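Local coordinates for protein pseudouridine synthase (Pyrococcus abyssi, PDB 2AUS) that probably isomerises uridine to pseudouridine in RNA as a Cbf5-type synthase with a C-terminal PUA domain, at residues F33-R38 with K293-A298; A106-V111 with T203-F208. All blocks are in the same frame, centred on the assembly; numbering follows the deposited sequence.

Contact 1: residues F33-R38 with K293-A298; sequences FPPDKR and KDELVA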
ATOM      1  N   PHE A  33     -12.083  38.566  10.967  1.00 43.41           N
ATOM      2  CA  PHE A  33     -13.038  38.085   9.975  1.00 42.19           C
ATOM      3  C   PHE A  33     -14.009  37.109  10.599  1.00 41.85           C
ATOM      4  O   PHE A  33     -13.696  36.466  11.598  1.00 40.11           O
ATOM      5  CB  PHE A  33     -12.354  37.275   8.865  1.00 41.69           C
ATOM      6  CG  PHE A  33     -11.194  37.955   8.214  1.00 43.29           C
ATOM      7  CD1 PHE A  33     -11.349  38.605   6.994  1.00 43.10           C
ATOM      8  CD2 PHE A  33      -9.927  37.891   8.785  1.00 43.96           C
ATOM      9  CE1 PHE A  33     -10.251  39.195   6.357  1.00 43.25           C
ATOM     10  CE2 PHE A  33      -8.831  38.474   8.164  1.00 43.05           C
ATOM     11  CZ  PHE A  33      -8.991  39.121   6.939  1.00 43.46           C
ATOM     12  N   PRO A  34     -15.225  37.012  10.037  1.00 43.22           N
ATOM     13  CA  PRO A  34     -16.160  36.041  10.603  1.00 42.61           C
ATOM     14  C   PRO A  34     -15.402  34.752  10.233  1.00 42.69           C
ATOM     15  O   PRO A  34     -14.913  34.626   9.106  1.00 40.73           O
ATOM     16  CB  PRO A  34     -17.406  36.236   9.752  1.00 44.46           C
ATOM     17  CG  PRO A  34     -17.370  37.709   9.457  1.00 42.70           C
ATOM     18  CD  PRO A  34     -15.912  37.945   9.123  1.00 42.57           C
ATOM     19  N   PRO A  35     -15.268  33.804  11.169  1.00 42.87           N
ATOM     20  CA  PRO A  35     -14.552  32.544  10.923  1.00 44.55           C
ATOM     21  C   PRO A  35     -14.745  31.890   9.544  1.00 45.41           C
ATOM     22  O   PRO A  35     -13.780  31.432   8.925  1.00 44.03           O
ATOM     23  CB  PRO A  35     -15.043  31.645  12.060  1.00 44.47           C
ATOM     24  CG  PRO A  35     -15.275  32.622  13.169  1.00 44.26           C
ATOM     25  CD  PRO A  35     -15.967  33.767  12.465  1.00 42.40           C
ATOM     26  N   ASP A  36     -15.986  31.851   9.070  1.00 45.47           N
ATOM     27  CA  ASP A  36     -16.292  31.228   7.787  1.00 48.53           C
ATOM     28  C   ASP A  36     -16.170  32.152   6.578  1.00 48.53           C
ATOM     29  O   ASP A  36     -16.497  31.755   5.462  1.00 49.64           O
ATOM     30  CB  ASP A  36     -17.705  30.647   7.823  1.00 52.49           C
ATOM     31  CG  ASP A  36     -18.767  31.721   7.945  1.00 58.67           C
ATOM     32  OD1 ASP A  36     -18.673  32.557   8.876  1.00 61.60           O
ATOM     33  OD2 ASP A  36     -19.694  31.735   7.106  1.00 62.55           O
ATOM     34  N   LYS A  37     -15.701  33.376   6.787  1.00 47.80           N
ATOM     35  CA  LYS A  37     -15.565  34.326   5.690  1.00 48.47           C
ATOM     36  C   LYS A  37     -14.131  34.780   5.537  1.00 47.68           C
ATOM     37  O   LYS A  37     -13.872  35.937   5.216  1.00 48.01           O
ATOM     38  CB  LYS A  37     -16.462  35.548   5.928  1.00 51.39           C
ATOM     39  CG  LYS A  37     -17.946  35.262   5.800  1.00 55.24           C
ATOM     40  CD  LYS A  37     -18.314  34.939   4.356  1.00 60.61           C
ATOM     41  CE  LYS A  37     -19.785  34.552   4.234  1.00 63.15           C
ATOM     42  NZ  LYS A  37     -20.668  35.608   4.808  1.00 64.82           N
ATOM     43  N   ARG A  38     -13.195  33.871   5.761  1.00 46.51           N
ATOM     44  CA  ARG A  38     -11.791  34.218   5.645  1.00 45.37           C
ATOM     45  C   ARG A  38     -11.248  33.955   4.247  1.00 44.53           C
ATOM     46  O   ARG A  38     -11.599  32.963   3.615  1.00 44.85           O
ATOM     47  CB  ARG A  38     -10.976  33.450   6.696  1.00 44.44           C
ATOM     48  CG  ARG A  38     -11.306  33.894   8.125  1.00 45.79           C
ATOM     49  CD  ARG A  38     -10.236  33.507   9.153  1.00 43.63           C
ATOM     50  NE  ARG A  38     -10.408  32.141   9.607  1.00 43.81           N
ATOM     51  CZ  ARG A  38     -10.688  31.777  10.860  1.00 41.48           C
ATOM     52  NH1 ARG A  38     -10.827  32.676  11.822  1.00 39.13           N
ATOM     53  NH2 ARG A  38     -10.858  30.496  11.140  1.00 38.76           N
ATOM     54  N   LYS A 293     -16.538  38.144  17.239  1.00 35.80           N
ATOM     55  CA  LYS A 293     -16.954  37.653  15.925  1.00 37.33           C
ATOM     56  C   LYS A 293     -16.871  36.129  15.939  1.00 36.12           C
ATOM     57  O   LYS A 293     -16.954  35.486  14.905  1.00 37.69           O
ATOM     58  CB  LYS A 293     -16.044  38.201  14.823  1.00 37.93           C
ATOM     59  CG  LYS A 293     -16.048  39.722  14.691  1.00 36.89           C
ATOM     60  CD  LYS A 293     -15.238  40.155  13.465  1.00 39.08           C
ATOM     61  CE  LYS A 293     -15.072  41.676  13.417  1.00 38.92           C
ATOM     62  NZ  LYS A 293     -14.314  42.190  14.603  1.00 39.05           N
ATOM     63  N   ASP A 294     -16.718  35.562  17.130  1.00 35.31           N
ATOM     64  CA  ASP A 294     -16.601  34.117  17.299  1.00 35.66           C
ATOM     65  C   ASP A 294     -15.346  33.495  16.677  1.00 34.73           C
ATOM     66  O   ASP A 294     -15.358  32.340  16.247  1.00 34.13           O
ATOM     67  CB  ASP A 294     -17.869  33.423  16.786  1.00 36.65           C
ATOM     68  CG  ASP A 294     -19.110  33.837  17.581  1.00 43.84           C
ATOM     69  OD1 ASP A 294     -19.000  33.982  18.824  1.00 42.38           O
ATOM     70  OD2 ASP A 294     -20.189  34.015  16.974  1.00 46.98           O
ATOM     71  N   GLU A 295     -14.257  34.263  16.639  1.00 32.13           N
ATOM     72  CA  GLU A 295     -12.990  33.745  16.116  1.00 33.39           C
ATOM     73  C   GLU A 295     -12.271  33.199  17.341  1.00 32.61           C
ATOM     74  O   GLU A 295     -12.401  33.758  18.426  1.00 35.96           O
ATOM     75  CB  GLU A 295     -12.117  34.857  15.539  1.00 32.44           C
ATOM     76  CG  GLU A 295     -12.715  35.633  14.380  1.00 34.34           C
ATOM     77  CD  GLU A 295     -12.125  37.027  14.273  1.00 31.69           C
ATOM     78  OE1 GLU A 295     -12.548  37.911  15.052  1.00 33.86           O
ATOM     79  OE2 GLU A 295     -11.233  37.227  13.424  1.00 33.71           O
ATOM     80  N   LEU A 296     -11.511  32.126  17.177  1.00 31.02           N
ATOM     81  CA  LEU A 296     -10.780  31.564  18.298  1.00 32.67           C
ATOM     82  C   LEU A 296      -9.524  32.396  18.535  1.00 35.16           C
ATOM     83  O   LEU A 296      -8.688  32.554  17.645  1.00 35.99           O
ATOM     84  CB  LEU A 296     -10.383  30.122  18.002  1.00 31.26           C
ATOM     85  CG  LEU A 296      -9.436  29.452  19.002  1.00 31.85           C
ATOM     86  CD1 LEU A 296     -10.120  29.319  20.355  1.00 28.69           C
ATOM     87  CD2 LEU A 296      -9.032  28.071  18.465  1.00 32.30           C
ATOM     88  N   VAL A 297      -9.385  32.933  19.737  1.00 35.49           N
ATOM     89  CA  VAL A 297      -8.202  33.726  20.043  1.00 35.07           C
ATOM     90  C   VAL A 297      -7.110  32.840  20.643  1.00 36.02           C
ATOM     91  O   VAL A 297      -5.957  32.862  20.203  1.00 34.29           O
ATOM     92  CB  VAL A 297      -8.510  34.834  21.071  1.00 35.46           C
ATOM     93  CG1 VAL A 297      -7.236  35.633  21.357  1.00 32.85           C
ATOM     94  CG2 VAL A 297      -9.644  35.734  20.553  1.00 31.97           C
ATOM     95  N   ALA A 298      -7.490  32.065  21.654  1.00 36.46           N
ATOM     96  CA  ALA A 298      -6.535  31.221  22.352  1.00 36.98           C
ATOM     97  C   ALA A 298      -7.205  30.169  23.217  1.00 36.27           C
ATOM     98  O   ALA A 298      -8.378  30.279  23.548  1.00 36.99           O
ATOM     99  CB  ALA A 298      -5.653  32.098  23.223  1.00 34.81           C
TER
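OE2 of Glu295 accepts the backbone N-H of Phe33 at 2.9 Å in a nearly straight bond (167°), the N-H coming from above the carboxylate plane, while OE1 is hydrogen-bonded to Tyr330 and to Thr291. With CG anti to its own carbonyl carbon (chi1 -61°) and the chain extended beyond, Glu295 is long enough to carry its acid to the loop 33-38. Pro35 supplies the close packing: its CG and CD, slightly polarised C-H groups, lie 3.1 Å from O of Asp294 and 3.1 Å from O of Lys293, where a compact, puckered ring fits between the two backbones. The side chain of Lys293 runs past the N of Phe33, and its NZ is hydrogen-bonded to OG1 of Thr27, to O of Asn28 and Trp31 and to OH of Tyr330. Arg38, salt-bridged to Glu244, keeps its NH1 4.8 Å from OE2 of Glu295. Its charge would therefore stabilise the ionised acid modestly at most, and O of Phe33, an acceptor 3.2 Å from OE2, would act the other way. The Phe33 bond and the Pro35 packing together join the loop before helix 40-45 to the start of strand 296-302 in the PUA domain.

Contact 2: residues A106-V111 with T203-F208; sequences AGKEYV and TRSGPF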
ATOM      1  N   ALA A 106     -12.352  15.421  24.252  1.00 49.08           N
ATOM      2  CA  ALA A 106     -13.555  15.154  23.471  1.00 47.30           C
ATOM      3  C   ALA A 106     -13.956  13.683  23.518  1.00 46.62           C
ATOM      4  O   ALA A 106     -13.102  12.793  23.574  1.00 45.11           O
ATOM      5  CB  ALA A 106     -13.346  15.592  22.027  1.00 47.54           C
ATOM      6  N   GLY A 107     -15.263  13.440  23.514  1.00 44.72           N
ATOM      7  CA  GLY A 107     -15.760  12.078  23.526  1.00 44.42           C
ATOM      8  C   GLY A 107     -15.627  11.483  22.137  1.00 44.31           C
ATOM      9  O   GLY A 107     -15.477  12.217  21.162  1.00 44.87           O
ATOM     10  N   LYS A 108     -15.673  10.160  22.028  1.00 43.37           N
ATOM     11  CA  LYS A 108     -15.551   9.532  20.721  1.00 43.28           C
ATOM     12  C   LYS A 108     -16.539   8.412  20.478  1.00 43.83           C
ATOM     13  O   LYS A 108     -16.996   7.748  21.408  1.00 44.06           O
ATOM     14  CB  LYS A 108     -14.122   9.027  20.526  1.00 43.85           C
ATOM     15  CG  LYS A 108     -13.142  10.175  20.412  1.00 47.98           C
ATOM     16  CD  LYS A 108     -11.727   9.755  20.646  1.00 50.98           C
ATOM     17  CE  LYS A 108     -10.818  10.971  20.612  1.00 50.98           C
ATOM     18  NZ  LYS A 108     -11.259  11.991  21.590  1.00 51.54           N
ATOM     19  N   GLU A 109     -16.882   8.224  19.214  1.00 42.33           N
ATOM     20  CA  GLU A 109     -17.796   7.170  18.831  1.00 42.66           C
ATOM     21  C   GLU A 109     -17.102   6.308  17.795  1.00 42.16           C
ATOM     22  O   GLU A 109     -16.386   6.807  16.919  1.00 42.00           O
ATOM     23  CB  GLU A 109     -19.083   7.743  18.234  1.00 44.12           C
ATOM     24  CG  GLU A 109     -20.144   6.680  17.958  1.00 48.35           C
ATOM     25  CD  GLU A 109     -21.332   7.219  17.179  1.00 52.66           C
ATOM     26  OE1 GLU A 109     -21.145   7.618  16.006  1.00 54.78           O
ATOM     27  OE2 GLU A 109     -22.445   7.254  17.747  1.00 55.49           O
ATOM     28  N   TYR A 110     -17.314   5.006  17.899  1.00 42.13           N
ATOM     29  CA  TYR A 110     -16.704   4.069  16.972  1.00 41.17           C
ATOM     30  C   TYR A 110     -17.731   3.046  16.529  1.00 41.39           C
ATOM     31  O   TYR A 110     -18.778   2.876  17.154  1.00 42.96           O
ATOM     32  CB  TYR A 110     -15.575   3.306  17.660  1.00 39.66           C
ATOM     33  CG  TYR A 110     -14.400   4.129  18.121  1.00 41.38           C
ATOM     34  CD1 TYR A 110     -13.275   4.278  17.316  1.00 39.51           C
ATOM     35  CD2 TYR A 110     -14.393   4.723  19.383  1.00 40.16           C
ATOM     36  CE1 TYR A 110     -12.165   4.989  17.755  1.00 43.33           C
ATOM     37  CE2 TYR A 110     -13.285   5.440  19.832  1.00 42.45           C
ATOM     38  CZ  TYR A 110     -12.174   5.569  19.013  1.00 42.77           C
ATOM     39  OH  TYR A 110     -11.068   6.273  19.442  1.00 45.53           O
ATOM     40  N   VAL A 111     -17.421   2.377  15.431  1.00 42.23           N
ATOM     41  CA  VAL A 111     -18.244   1.288  14.948  1.00 41.63           C
ATOM     42  C   VAL A 111     -17.211   0.179  14.922  1.00 39.96           C
ATOM     43  O   VAL A 111     -16.140   0.334  14.336  1.00 39.26           O
ATOM     44  CB  VAL A 111     -18.811   1.547  13.548  1.00 43.06           C
ATOM     45  CG1 VAL A 111     -19.410   0.256  12.987  1.00 44.83           C
ATOM     46  CG2 VAL A 111     -19.902   2.596  13.639  1.00 44.32           C
ATOM     47  N   THR A 203     -16.233   6.984  14.113  1.00 39.40           N
ATOM     48  CA  THR A 203     -17.307   7.697  13.448  1.00 40.73           C
ATOM     49  C   THR A 203     -17.523   9.070  14.041  1.00 41.26           C
ATOM     50  O   THR A 203     -18.330   9.841  13.533  1.00 42.86           O
ATOM     51  CB  THR A 203     -18.626   6.916  13.538  1.00 40.72           C
ATOM     52  OG1 THR A 203     -18.960   6.697  14.916  1.00 39.73           O
ATOM     53  CG2 THR A 203     -18.495   5.579  12.817  1.00 41.39           C
ATOM     54  N   ARG A 204     -16.801   9.378  15.111  1.00 42.11           N
ATOM     55  CA  ARG A 204     -16.952  10.671  15.750  1.00 42.63           C
ATOM     56  C   ARG A 204     -15.850  10.994  16.746  1.00 42.29           C
ATOM     57  O   ARG A 204     -15.401  10.139  17.504  1.00 39.84           O
ATOM     58  CB  ARG A 204     -18.312  10.728  16.452  1.00 46.68           C
ATOM     59  CG  ARG A 204     -18.625  12.027  17.161  1.00 53.38           C
ATOM     60  CD  ARG A 204     -20.107  12.087  17.500  1.00 58.36           C
ATOM     61  NE  ARG A 204     -20.469  13.314  18.201  1.00 64.06           N
ATOM     62  CZ  ARG A 204     -20.259  14.541  17.729  1.00 67.41           C
ATOM     63  NH1 ARG A 204     -19.683  14.714  16.543  1.00 68.29           N
ATOM     64  NH2 ARG A 204     -20.627  15.598  18.441  1.00 67.73           N
ATOM     65  N   SER A 205     -15.402  12.242  16.717  1.00 42.36           N
ATOM     66  CA  SER A 205     -14.391  12.721  17.647  1.00 43.34           C
ATOM     67  C   SER A 205     -14.766  14.148  17.982  1.00 41.92           C
ATOM     68  O   SER A 205     -14.562  15.064  17.177  1.00 42.60           O
ATOM     69  CB  SER A 205     -12.997  12.696  17.036  1.00 43.77           C
ATOM     70  OG  SER A 205     -12.080  13.247  17.967  1.00 48.24           O
ATOM     71  N   GLY A 206     -15.331  14.334  19.168  1.00 42.68           N
ATOM     72  CA  GLY A 206     -15.748  15.662  19.573  1.00 42.45           C
ATOM     73  C   GLY A 206     -16.750  16.180  18.562  1.00 43.04           C
ATOM     74  O   GLY A 206     -17.728  15.498  18.251  1.00 43.08           O
ATOM     75  N   PRO A 207     -16.526  17.374  18.004  1.00 42.25           N
ATOM     76  CA  PRO A 207     -17.473  17.915  17.024  1.00 41.85           C
ATOM     77  C   PRO A 207     -17.335  17.363  15.602  1.00 42.03           C
ATOM     78  O   PRO A 207     -18.126  17.706  14.716  1.00 42.23           O
ATOM     79  CB  PRO A 207     -17.213  19.415  17.100  1.00 41.90           C
ATOM     80  CG  PRO A 207     -15.729  19.473  17.366  1.00 43.48           C
ATOM     81  CD  PRO A 207     -15.510  18.372  18.382  1.00 41.38           C
ATOM     82  N   PHE A 208     -16.338  16.512  15.371  1.00 39.89           N
ATOM     83  CA  PHE A 208     -16.152  15.943  14.040  1.00 39.72           C
ATOM     84  C   PHE A 208     -16.866  14.611  13.876  1.00 40.38           C
ATOM     85  O   PHE A 208     -16.651  13.672  14.640  1.00 41.29           O
ATOM     86  CB  PHE A 208     -14.660  15.789  13.730  1.00 36.84           C
ATOM     87  CG  PHE A 208     -13.909  17.085  13.779  1.00 37.73           C
ATOM     88  CD1 PHE A 208     -13.395  17.562  14.981  1.00 35.82           C
ATOM     89  CD2 PHE A 208     -13.768  17.859  12.632  1.00 36.49           C
ATOM     90  CE1 PHE A 208     -12.752  18.798  15.038  1.00 39.18           C
ATOM     91  CE2 PHE A 208     -13.130  19.095  12.676  1.00 39.84           C
ATOM     92  CZ  PHE A 208     -12.618  19.569  13.883  1.00 38.62           C
TER
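Glu109 and Thr203 meet through their side chains: the hydroxyl OG1 of Thr203 donates to OE1 of Glu109 at 2.6 Å, reaching the carboxylate on its anti side and 17° out of its plane. The hydroxyl can do so because it sits between the backbone N and the carbonyl carbon of Thr203 (chi1 58°), which leaves the methyl for apolar company. That methyl, CG2, presses on CG2 of Val111 at 3.4 Å, a tight fit in which the two branched side chains cross at about a right angle. An aromatic side chain of a different protein in the assembly packs on both residues. Beside them, CB of Arg204 lies 3.6 Å from CB of Glu109.

Behind these side chains the backbones pair as antiparallel strands. Glu109 N gives its hydrogen to O of Arg204 at 3.0 Å, and O of Glu109 receives N of Thr203 at 2.8 Å and, weakly, N of Arg204. Two residues facing one make a classic beta bulge. Lys108 and Ser205 form the adjoining non-hydrogen-bonded pair, their side chains on the other face of the sheet from Glu109 and Arg204. Farther along, Gly206 N binds O of Gly107 at 2.9 Å. Gly206 occupies the type II' turn from Ser205 to Phe208 with positive phi (59°), and CB of Ala106 packs at 3.4 Å on its CA; a bare glycine and a small alanine suit so close an approach.

The second carboxylate oxygen of Glu109, OE2, is held by Tyr157. Strand 108-116 lies between 195-205 and 167-174 in a six-stranded antiparallel sheet, where Tyr110 packs on Val172 and Val174 of strand 167-174. Beyond the turn, Phe208 rests on Val88 and Pro90 of strand 88-93.

From the N terminus the chain passes strand 18-20 and reaches the loop 33-38, the first half of contact 1. It then runs through helices 40-45 and 59-69 and strands 47-53, 75-77 and 88-93 to 106-111, and after 91 intervening residues returns at 203-208 to close contact 2. Only later, within the PUA domain, does 293-298 close the larger loop of contact 1. Contact 2 therefore lies wholly within that loop, and the two do not cross. Contact 1 joins the N-terminal region to the PUA domain; contact 2 joins strands 108-116 and 195-205 of the six-stranded antiparallel sheet. Their centres are 24 Å apart, and their nearest atoms about 10 Å.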